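Local atomic coordinates of Melibiose/raffinose/stachyose-binding protein MelE (Bacillus subtilis subsp. subtilis str. 168, PDB entry 4R6H), a protein that binds melibiose, raffinose and stachyose and serves as the solute-binding component of the MelEDC-MsmX ABC transporter that imports these sugars. Residues R47-K52 / A336-E341; F184-Y189 / K242-D247; Q196-F201 / Y230-L235. One frame throughout, in Å; residues are numbered along the deposited sequence.

Interaction 1: residues R47-K52 / A336-E341; sequences RDTFRK and AKQMAE
Met339 and Thr49 meet where two helices of one lobe of this solute-binding protein run almost antiparallel, the axes of the two short segments 9.4 Å apart and inclined at 160°. Thr49 and Met339 also form the closest backbone pair, with their CA atoms 6.3 Å apart, and the two segments together bury 258 Å².

The sulfur contact involves Met339 and Phe50. The bond to CB of Met339 leaves to the side of helix 44-60; with CG anti to the backbone N (chi1 -170°), bends at chi2 and chi3 bring the sulfur back onto it. SD lies 3.9 Å from Phe50 CB and 4.7 Å from the ring centroid, 36° off the ring normal, which makes this an oblique Met-aromatic contact. The terminal methyl CE continues past the sulfur to 4.1 Å from Thr49 CB.

Aliphatic packing is carried by Thr49. Its CG2, anti to the backbone N, is directed at the opposing helix and reaches Gln338 CG at 3.8 Å, while OG1 is turned back to hydrogen-bond the carbonyl of Ser45 in its own helix. Methyl and hydroxyl thus serve different partners. At the exposed margin Lys52, modelled in two conformers, lies beside Gln338 in one of them, so the detail there is doubtful.

Around the pair, Met330 of helix 320-331 touches both Phe50 and Met339, and Phe326 adds to the cover of Phe50. Leu53, further along helix 44-60, packs on Gln338 and Met339, and Leu68 of strand 64-69 supports Phe50 from the parallel sheet formed with strand 33-38.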
loop_
_atom_site.group_PDB
_atom_site.type_symbol
_atom_site.label_atom_id
_atom_site.label_comp_id
_atom_site.label_asym_id
_atom_site.label_seq_id
_atom_site.Cartn_x
_atom_site.Cartn_y
_atom_site.Cartn_z
ATOM N N ARG A 47 -6.151 -15.508 -4.056
ATOM C CA ARG A 47 -6.038 -16.807 -3.444
ATOM C C ARG A 47 -6.185 -17.933 -4.446
ATOM O O ARG A 47 -5.436 -18.903 -4.375
ATOM C CB ARG A 47 -7.033 -16.922 -2.274
ATOM C CG ARG A 47 -6.767 -15.919 -1.194
ATOM C CD ARG A 47 -7.592 -16.182 0.045
ATOM N NE ARG A 47 -7.328 -15.195 1.100
ATOM C CZ ARG A 47 -7.995 -15.127 2.256
ATOM N NH1 ARG A 47 -8.970 -15.999 2.538
ATOM N NH2 ARG A 47 -7.673 -14.203 3.145
ATOM N N ASP A 48 -7.178 -17.861 -5.335
ATOM C CA ASP A 48 -7.387 -18.912 -6.324
ATOM C C ASP A 48 -6.205 -19.044 -7.305
ATOM O O ASP A 48 -5.791 -20.129 -7.650
ATOM C CB ASP A 48 -8.696 -18.701 -7.100
ATOM C CG ASP A 48 -9.933 -18.727 -6.202
ATOM O OD1 ASP A 48 -9.820 -19.111 -5.012
ATOM O OD2 ASP A 48 -11.024 -18.324 -6.693
ATOM N N THR A 49 -5.648 -17.920 -7.748
ATOM C CA THR A 49 -4.550 -17.956 -8.654
ATOM C C THR A 49 -3.291 -18.525 -7.981
ATOM O O THR A 49 -2.538 -19.253 -8.622
ATOM C CB THR A 49 -4.280 -16.556 -9.271
ATOM O OG1 THR A 49 -5.431 -16.148 -10.021
ATOM C CG2 THR A 49 -3.072 -16.555 -10.179
ATOM N N PHE A 50 -3.038 -18.125 -6.734
ATOM C CA PHE A 50 -1.917 -18.669 -5.991
ATOM C C PHE A 50 -2.071 -20.196 -5.840
ATOM O O PHE A 50 -1.102 -20.923 -6.095
ATOM C CB PHE A 50 -1.758 -17.916 -4.667
ATOM C CG PHE A 50 -0.346 -17.885 -4.088
ATOM C CD1 PHE A 50 0.699 -18.660 -4.604
ATOM C CD2 PHE A 50 -0.077 -17.093 -2.985
ATOM C CE1 PHE A 50 1.951 -18.615 -4.033
ATOM C CE2 PHE A 50 1.183 -17.048 -2.412
ATOM C CZ PHE A 50 2.189 -17.827 -2.921
ATOM N N ARG A 51 -3.284 -20.682 -5.539
ATOM C CA ARG A 51 -3.508 -22.117 -5.458
ATOM C C ARG A 51 -3.285 -22.801 -6.812
ATOM O O ARG A 51 -2.719 -23.878 -6.845
ATOM C CB ARG A 51 -4.914 -22.428 -4.929
ATOM C CG ARG A 51 -5.082 -22.061 -3.461
ATOM C CD ARG A 51 -6.418 -22.531 -2.911
ATOM N NE ARG A 51 -6.701 -21.905 -1.615
ATOM C CZ ARG A 51 -7.603 -20.940 -1.414
ATOM N NH1 ARG A 51 -8.363 -20.475 -2.417
ATOM N NH2 ARG A 51 -7.772 -20.447 -0.187
ATOM N N LYS A 52 -3.698 -22.172 -7.909
ATOM C CA LYS A 52 -3.514 -22.778 -9.215
ATOM C C LYS A 52 -2.006 -22.862 -9.535
ATOM O O LYS A 52 -1.529 -23.853 -10.064
ATOM C CB LYS A 52 -4.359 -22.061 -10.286
ATOM C CG LYS A 52 -3.646 -21.099 -11.215
ATOM C CD LYS A 52 -3.431 -21.748 -12.566
ATOM C CE LYS A 52 -4.529 -21.364 -13.549
ATOM N NZ LYS A 52 -4.033 -21.399 -14.940
ATOM N N ALA A 336 4.746 -15.138 -13.138
ATOM C CA ALA A 336 4.754 -13.823 -12.486
ATOM C C ALA A 336 3.703 -12.928 -13.080
ATOM O O ALA A 336 3.049 -12.180 -12.355
ATOM C CB ALA A 336 6.117 -13.179 -12.577
ATOM N N LYS A 337 3.484 -13.033 -14.386
ATOM C CA LYS A 337 2.443 -12.227 -15.037
ATOM C C LYS A 337 1.059 -12.628 -14.545
ATOM O O LYS A 337 0.218 -11.785 -14.175
ATOM C CB LYS A 337 2.551 -12.365 -16.569
ATOM C CG LYS A 337 1.545 -11.550 -17.372
ATOM C CD LYS A 337 1.820 -11.747 -18.856
ATOM C CE LYS A 337 0.951 -10.877 -19.740
ATOM N NZ LYS A 337 -0.468 -11.298 -19.760
ATOM N N GLN A 338 0.813 -13.941 -14.497
ATOM C CA GLN A 338 -0.444 -14.463 -14.019
ATOM C C GLN A 338 -0.763 -14.048 -12.587
ATOM O O GLN A 338 -1.854 -13.547 -12.261
ATOM C CB GLN A 338 -0.478 -15.980 -14.207
ATOM C CG GLN A 338 -1.772 -16.617 -13.792
ATOM C CD GLN A 338 -1.746 -18.117 -14.001
ATOM O OE1 GLN A 338 -0.795 -18.645 -14.552
ATOM N NE2 GLN A 338 -2.768 -18.794 -13.510
ATOM N N MET A 339 0.210 -14.250 -11.700
ATOM C CA MET A 339 -0.006 -13.882 -10.312
ATOM C C MET A 339 -0.228 -12.372 -10.150
ATOM O O MET A 339 -1.140 -11.959 -9.461
ATOM C CB MET A 339 1.136 -14.375 -9.444
ATOM C CG MET A 339 0.916 -14.270 -7.959
ATOM S SD MET A 339 -0.340 -15.416 -7.319
ATOM C CE MET A 339 -1.729 -14.334 -6.994
ATOM N N ALA A 340 0.599 -11.556 -10.813
ATOM C CA ALA A 340 0.438 -10.112 -10.713
ATOM C C ALA A 340 -0.921 -9.643 -11.203
ATOM O O ALA A 340 -1.588 -8.833 -10.538
ATOM C CB ALA A 340 1.575 -9.409 -11.449
ATOM N N GLU A 341 -1.358 -10.168 -12.340
ATOM C CA GLU A 341 -2.676 -9.791 -12.831
ATOM C C GLU A 341 -3.821 -10.110 -11.859
ATOM O O GLU A 341 -4.778 -9.357 -11.716
ATOM C CB GLU A 341 -2.918 -10.433 -14.198
ATOM C CG GLU A 341 -2.089 -9.753 -15.275
ATOM C CD GLU A 341 -2.155 -10.388 -16.655
ATOM O OE1 GLU A 341 -2.953 -11.326 -16.868
ATOM O OE2 GLU A 341 -1.389 -9.939 -17.538
#

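Interaction 2: residues F184-Y189 / K242-D247; sequences FWFAGY and KLINID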
loop_
_atom_site.group_PDB
_atom_site.type_symbol
_atom_site.label_atom_id
_atom_site.label_comp_id
_atom_site.label_asym_id
_atom_site.label_seq_id
_atom_site.Cartn_x
_atom_site.Cartn_y
_atom_site.Cartn_z
ATOM N N PHE A 184 -13.702 15.341 -3.230
ATOM C CA PHE A 184 -12.766 14.341 -2.679
ATOM C C PHE A 184 -13.541 13.499 -1.718
ATOM O O PHE A 184 -14.009 13.995 -0.734
ATOM C CB PHE A 184 -11.654 15.108 -2.000
ATOM C CG PHE A 184 -10.494 14.292 -1.490
ATOM C CD1 PHE A 184 -10.133 13.065 -2.055
ATOM C CD2 PHE A 184 -9.672 14.828 -0.505
ATOM C CE1 PHE A 184 -9.012 12.378 -1.611
ATOM C CE2 PHE A 184 -8.535 14.154 -0.074
ATOM C CZ PHE A 184 -8.226 12.920 -0.609
ATOM N N TRP A 185 -13.740 12.232 -2.017
ATOM C CA TRP A 185 -14.683 11.386 -1.288
ATOM C C TRP A 185 -14.009 10.444 -0.340
ATOM O O TRP A 185 -13.020 9.823 -0.675
ATOM C CB TRP A 185 -15.523 10.570 -2.280
ATOM C CG TRP A 185 -16.688 9.841 -1.696
ATOM C CD1 TRP A 185 -17.976 10.287 -1.587
ATOM C CD2 TRP A 185 -16.692 8.499 -1.241
ATOM N NE1 TRP A 185 -18.775 9.313 -1.041
ATOM C CE2 TRP A 185 -18.020 8.190 -0.825
ATOM C CE3 TRP A 185 -15.713 7.513 -1.130
ATOM C CZ2 TRP A 185 -18.360 6.933 -0.296
ATOM C CZ3 TRP A 185 -16.060 6.280 -0.615
ATOM C CH2 TRP A 185 -17.372 5.990 -0.236
ATOM N N PHE A 186 -14.537 10.392 0.882
ATOM C CA PHE A 186 -14.089 9.469 1.930
ATOM C C PHE A 186 -15.184 8.564 2.423
ATOM O O PHE A 186 -16.290 9.028 2.758
ATOM C CB PHE A 186 -13.577 10.256 3.186
ATOM C CG PHE A 186 -12.212 10.839 3.026
ATOM C CD1 PHE A 186 -12.047 12.063 2.437
ATOM C CD2 PHE A 186 -11.099 10.158 3.456
ATOM C CE1 PHE A 186 -10.787 12.623 2.280
ATOM C CE2 PHE A 186 -9.836 10.690 3.323
ATOM C CZ PHE A 186 -9.678 11.938 2.722
ATOM N N ALA A 187 -14.831 7.308 2.554
ATOM C CA ALA A 187 -15.706 6.344 3.228
ATOM C C ALA A 187 -15.369 6.396 4.747
ATOM O O ALA A 187 -14.795 5.455 5.288
ATOM C CB ALA A 187 -15.521 4.955 2.660
ATOM N N GLY A 188 -15.766 7.493 5.401
ATOM C CA GLY A 188 -15.306 7.816 6.725
ATOM C C GLY A 188 -15.921 6.925 7.793
ATOM O O GLY A 188 -15.480 6.951 8.938
ATOM N N TYR A 189 -16.944 6.134 7.466
ATOM C CA TYR A 189 -17.426 5.130 8.402
ATOM C C TYR A 189 -16.306 4.211 8.850
ATOM O O TYR A 189 -16.263 3.731 10.043
ATOM C CB TYR A 189 -18.569 4.313 7.778
ATOM C CG TYR A 189 -19.243 3.399 8.760
ATOM C CD1 TYR A 189 -20.319 3.860 9.494
ATOM C CD2 TYR A 189 -18.798 2.115 8.940
ATOM C CE1 TYR A 189 -20.953 3.030 10.404
ATOM C CE2 TYR A 189 -19.424 1.247 9.847
ATOM C CZ TYR A 189 -20.501 1.736 10.588
ATOM O OH TYR A 189 -21.142 0.900 11.499
ATOM N N LYS A 242 -16.417 22.232 2.302
ATOM C CA LYS A 242 -17.280 21.288 1.592
ATOM C C LYS A 242 -16.567 20.705 0.384
ATOM O O LYS A 242 -17.170 20.527 -0.686
ATOM C CB LYS A 242 -18.623 21.939 1.214
ATOM C CG LYS A 242 -19.375 22.490 2.438
ATOM C CD LYS A 242 -19.155 23.996 2.582
ATOM C CE LYS A 242 -19.694 24.543 3.897
ATOM N NZ LYS A 242 -21.144 24.273 4.077
ATOM N N LEU A 243 -15.285 20.399 0.568
ATOM C CA LEU A 243 -14.491 19.764 -0.526
ATOM C C LEU A 243 -14.477 18.252 -0.381
ATOM O O LEU A 243 -14.066 17.550 -1.297
ATOM C CB LEU A 243 -13.096 20.270 -0.519
ATOM C CG LEU A 243 -12.985 21.803 -0.544
ATOM C CD1 LEU A 243 -11.545 22.270 -0.518
ATOM C CD2 LEU A 243 -13.754 22.357 -1.730
ATOM N N ILE A 244 -14.889 17.758 0.775
ATOM C CA ILE A 244 -15.157 16.341 0.982
ATOM C C ILE A 244 -16.662 16.125 1.090
ATOM O O ILE A 244 -17.452 17.093 1.168
ATOM C CB ILE A 244 -14.316 15.734 2.149
ATOM C CG1 ILE A 244 -14.631 16.427 3.477
ATOM C CG2 ILE A 244 -12.824 15.806 1.834
ATOM C CD1 ILE A 244 -14.142 15.649 4.692
ATOM N N ASN A 245 -17.091 14.878 1.013
ATOM C CA ASN A 245 -18.476 14.576 1.158
ATOM C C ASN A 245 -19.022 14.968 2.542
ATOM O O ASN A 245 -18.406 14.712 3.571
ATOM C CB ASN A 245 -18.804 13.110 0.847
ATOM C CG ASN A 245 -17.810 12.098 1.411
ATOM O OD1 ASN A 245 -16.601 12.279 1.317
ATOM N ND2 ASN A 245 -18.325 10.999 1.927
ATOM N N ILE A 246 -20.207 15.557 2.512
ATOM C CA ILE A 246 -20.909 15.990 3.725
ATOM C C ILE A 246 -21.155 14.847 4.695
ATOM O O ILE A 246 -21.085 15.054 5.911
ATOM C CB ILE A 246 -22.241 16.728 3.355
ATOM C CG1 ILE A 246 -22.848 17.444 4.577
ATOM C CG2 ILE A 246 -23.254 15.785 2.748
ATOM C CD1 ILE A 246 -22.009 18.588 5.109
ATOM N N ASP A 247 -21.382 13.642 4.163
ATOM C CA ASP A 247 -21.645 12.434 4.927
ATOM C C ASP A 247 -20.400 11.597 5.202
ATOM O O ASP A 247 -20.515 10.420 5.448
ATOM C CB ASP A 247 -22.719 11.573 4.247
ATOM C CG ASP A 247 -22.233 10.901 2.941
ATOM O OD1 ASP A 247 -21.264 11.401 2.347
ATOM O OD2 ASP A 247 -22.846 9.872 2.545
HETATM O O HOH W 1 -21.476 9.441 0.061
#
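Asn245 joins the loop after helix 229-240 to the chain leaving strand 182-185, an edge of the mixed sheet in this solute-binding fold, by pairing its side-chain amide with the backbone of Phe186 in both directions. Its CG stands between the backbone N and the carbonyl carbon (chi1 42°), which turns the amide onto that backbone. Phe186 N donates to Asn245 OD1 at 2.8 Å and 173°, and Asn245 ND2 returns a nearly straight bond to Phe186 O at 3.0 Å, close to the amide plane. With OD1 and ND2 both bonded, the amide's rotation is fixed. ND2 also donates to Asp247 OD1, which it meets from above the carboxylate plane. The amide lies over one face of the Trp185 indole, the planes 16° apart; ND2 sits 3.4 Å above the ring plane, toward the rim near Trp185 NE1, two donors close without bonding. Replacing this asparagine by an alanine would remove all three bonds and is likely to leave Phe186 N, Phe186 O and Asp247 OD1 without these mates and one indole face less covered.

Phe184 N makes a weak bond to Leu243 O. Phe184 O, buried here, has no conventional donor in the model; Ile244 CA meets it in a CA-H...O contact. Ile244 CG2 touches the Phe186 ring at its edge. At the indole edge a water accepts from Trp185 NE1 and donates to Asp247 OD2, both at 2.9 Å.

Interaction 3: residues Q196-F201 / Y230-L235; sequences QYYDQF and YLSEIL
Helices 192-206 and 229-240 cross with the axes of the two short segments 10.6 Å apart and their directions at 132°, the backbones being nearest at Tyr198 and Leu231, whose CA atoms are 6.8 Å apart. This is a buried helix-helix packing within one lobe of the solute-binding fold, in which two consecutive tyrosines span the gap and use their hydroxyls on the far helix.

Tyr197 holds CG anti to its amide nitrogen (chi1 161°), which extends the ring across the interface. Its OH donates to Leu231 O at 2.7 Å, in the carbonyl plane and on a lone pair. The same oxygen accepts the helical bond from Leu235 N, so the tyrosine adds a second bond to a carbonyl already used by its helix. Leu235 CD1 lies over one face of the Tyr197 ring, and Ile234 CB comes within 3.5 Å of the Tyr197 hydroxyl OH.

Tyr198 has CG anti to the carbonyl carbon (chi1 -79°), and the end of its ring comes nearer the opposing helix than its CB direction suggests. The ring meets Leu231 CB with its edge at CD1, 3.8 Å away, and one face carries Tyr197 CD2 at its rim. Leu231 serves both tyrosines while its branches run on to Phe201, CD2 lying 3.7 Å from Phe201 CB.

Helix 383-395 covers Tyr198 through Leu387, Val390 and Leu394, and Met163 of helix 163-177 touches Phe201 and Ile234. Tyr198 OH and Ser232 OG share a hydrogen bond of 2.8 Å near the plane of the ring, in which either hydroxyl may be the donor.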
loop_
_atom_site.group_PDB
_atom_site.type_symbol
_atom_site.label_atom_id
_atom_site.label_comp_id
_atom_site.label_asym_id
_atom_site.label_seq_id
_atom_site.Cartn_x
_atom_site.Cartn_y
_atom_site.Cartn_z
ATOM N N GLN A 196 -5.482 6.270 5.651
ATOM C CA GLN A 196 -4.829 6.244 4.353
ATOM C C GLN A 196 -4.381 7.660 3.915
ATOM O O GLN A 196 -3.303 7.849 3.336
ATOM C CB GLN A 196 -5.765 5.630 3.301
ATOM C CG GLN A 196 -5.089 5.494 1.960
ATOM C CD GLN A 196 -5.811 4.658 0.931
ATOM O OE1 GLN A 196 -6.815 4.025 1.211
ATOM N NE2 GLN A 196 -5.243 4.617 -0.280
ATOM N N TYR A 197 -5.267 8.624 4.163
ATOM C CA TYR A 197 -4.963 10.027 3.871
ATOM C C TYR A 197 -3.701 10.471 4.629
ATOM O O TYR A 197 -2.748 11.033 4.055
ATOM C CB TYR A 197 -6.193 10.914 4.204
ATOM C CG TYR A 197 -5.845 12.365 4.366
ATOM C CD1 TYR A 197 -5.665 13.199 3.252
ATOM C CD2 TYR A 197 -5.611 12.879 5.621
ATOM C CE1 TYR A 197 -5.277 14.535 3.420
ATOM C CE2 TYR A 197 -5.215 14.192 5.798
ATOM C CZ TYR A 197 -5.096 15.022 4.700
ATOM O OH TYR A 197 -4.686 16.336 4.890
ATOM N N TYR A 198 -3.736 10.283 5.939
ATOM C CA TYR A 198 -2.598 10.693 6.759
ATOM C C TYR A 198 -1.322 9.983 6.349
ATOM O O TYR A 198 -0.257 10.597 6.251
ATOM C CB TYR A 198 -2.866 10.474 8.223
ATOM C CG TYR A 198 -3.736 11.494 8.936
ATOM C CD1 TYR A 198 -3.336 12.825 9.075
ATOM C CD2 TYR A 198 -4.895 11.112 9.595
ATOM C CE1 TYR A 198 -4.104 13.746 9.788
ATOM C CE2 TYR A 198 -5.643 12.018 10.311
ATOM C CZ TYR A 198 -5.233 13.328 10.431
ATOM O OH TYR A 198 -6.028 14.198 11.156
ATOM N N ASP A 199 -1.412 8.659 6.186
ATOM C CA ASP A 199 -0.236 7.854 5.900
ATOM C C ASP A 199 0.404 8.246 4.571
ATOM O O ASP A 199 1.646 8.440 4.494
ATOM C CB ASP A 199 -0.641 6.353 5.929
ATOM C CG ASP A 199 0.494 5.421 6.238
ATOM O OD1 ASP A 199 1.520 5.821 6.758
ATOM O OD2 ASP A 199 0.285 4.223 6.057
ATOM N N GLN A 200 -0.390 8.361 3.507
ATOM C CA GLN A 200 0.165 8.684 2.218
ATOM C C GLN A 200 0.784 10.078 2.222
ATOM O O GLN A 200 1.884 10.243 1.735
ATOM C CB GLN A 200 -0.844 8.607 1.062
ATOM C CG GLN A 200 -1.133 7.219 0.574
ATOM C CD GLN A 200 -2.058 7.156 -0.636
ATOM O OE1 GLN A 200 -2.930 6.309 -0.670
ATOM N NE2 GLN A 200 -1.756 7.923 -1.680
ATOM N N PHE A 201 0.059 11.066 2.772
ATOM C CA PHE A 201 0.568 12.447 2.688
ATOM C C PHE A 201 1.698 12.726 3.681
ATOM O O PHE A 201 2.437 13.693 3.527
ATOM C CB PHE A 201 -0.549 13.479 2.749
ATOM C CG PHE A 201 -1.302 13.644 1.459
ATOM C CD1 PHE A 201 -0.713 14.270 0.348
ATOM C CD2 PHE A 201 -2.598 13.199 1.347
ATOM C CE1 PHE A 201 -1.439 14.431 -0.819
ATOM C CE2 PHE A 201 -3.341 13.389 0.192
ATOM C CZ PHE A 201 -2.734 13.999 -0.916
ATOM N N TYR A 230 -0.105 20.181 10.111
ATOM C CA TYR A 230 -0.484 20.559 8.736
ATOM C C TYR A 230 -1.505 19.627 8.081
ATOM O O TYR A 230 -2.498 20.084 7.506
ATOM C CB TYR A 230 0.777 20.637 7.875
ATOM C CG TYR A 230 0.535 20.898 6.422
ATOM C CD1 TYR A 230 0.339 22.173 5.947
ATOM C CD2 TYR A 230 0.545 19.856 5.487
ATOM C CE1 TYR A 230 0.149 22.425 4.584
ATOM C CE2 TYR A 230 0.343 20.120 4.132
ATOM C CZ TYR A 230 0.163 21.375 3.691
ATOM O OH TYR A 230 -0.051 21.582 2.344
ATOM N N LEU A 231 -1.292 18.318 8.225
ATOM C CA LEU A 231 -2.240 17.403 7.587
ATOM C C LEU A 231 -3.644 17.419 8.181
ATOM O O LEU A 231 -4.659 17.238 7.478
ATOM C CB LEU A 231 -1.703 15.965 7.590
ATOM C CG LEU A 231 -0.387 15.790 6.822
ATOM C CD1 LEU A 231 0.136 14.389 7.054
ATOM C CD2 LEU A 231 -0.564 16.116 5.369
ATOM N N SER A 232 -3.711 17.667 9.484
ATOM C CA SER A 232 -5.009 17.800 10.107
ATOM C C SER A 232 -5.724 19.127 9.714
ATOM O O SER A 232 -6.954 19.161 9.547
ATOM C CB SER A 232 -4.869 17.719 11.622
ATOM O OG SER A 232 -4.518 16.378 12.021
ATOM N N GLU A 233 -4.919 20.176 9.590
ATOM C CA GLU A 233 -5.440 21.464 9.121
ATOM C C GLU A 233 -6.013 21.352 7.712
ATOM O O GLU A 233 -7.114 21.850 7.450
ATOM C CB GLU A 233 -4.400 22.562 9.227
ATOM C CG GLU A 233 -4.196 22.960 10.683
ATOM C CD GLU A 233 -2.994 23.809 10.871
ATOM O OE1 GLU A 233 -1.949 23.488 10.293
ATOM O OE2 GLU A 233 -3.111 24.802 11.581
ATOM N N ILE A 234 -5.285 20.677 6.832
ATOM C CA ILE A 234 -5.767 20.492 5.472
ATOM C C ILE A 234 -7.086 19.709 5.467
ATOM O O ILE A 234 -8.061 20.053 4.809
ATOM C CB ILE A 234 -4.715 19.790 4.611
ATOM C CG1 ILE A 234 -3.491 20.683 4.342
ATOM C CG2 ILE A 234 -5.377 19.383 3.284
ATOM C CD1 ILE A 234 -3.812 22.013 3.651
ATOM N N LEU A 235 -7.152 18.639 6.260
ATOM C CA LEU A 235 -8.375 17.830 6.315
ATOM C C LEU A 235 -9.564 18.645 6.844
ATOM O O LEU A 235 -10.650 18.575 6.332
ATOM C CB LEU A 235 -8.143 16.553 7.144
ATOM C CG LEU A 235 -9.244 15.484 7.096
ATOM C CD1 LEU A 235 -9.565 15.115 5.657
ATOM C CD2 LEU A 235 -8.835 14.262 7.942
#

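Interactions 2 and 3 adjoin: their centres are 14 Å apart and they touch directly, Phe186 CE2 lying 3.8 Å from Tyr197 CB. Strand 182-185 leads on to helix 192-206, and helix 229-240 runs into the loop holding Asn245, so the same two chain passages meet twice. Interaction 1 is separate. Its centre is about 34 Å from each of the others, with nearest atoms about 21 Å from interaction 2 and about 17 Å from interaction 3, which lies across the chain's centre from it. This separation is consistent with the two-lobed build of solute-binding proteins, whose sugar site generally lies between the lobes; the model is an open conformation.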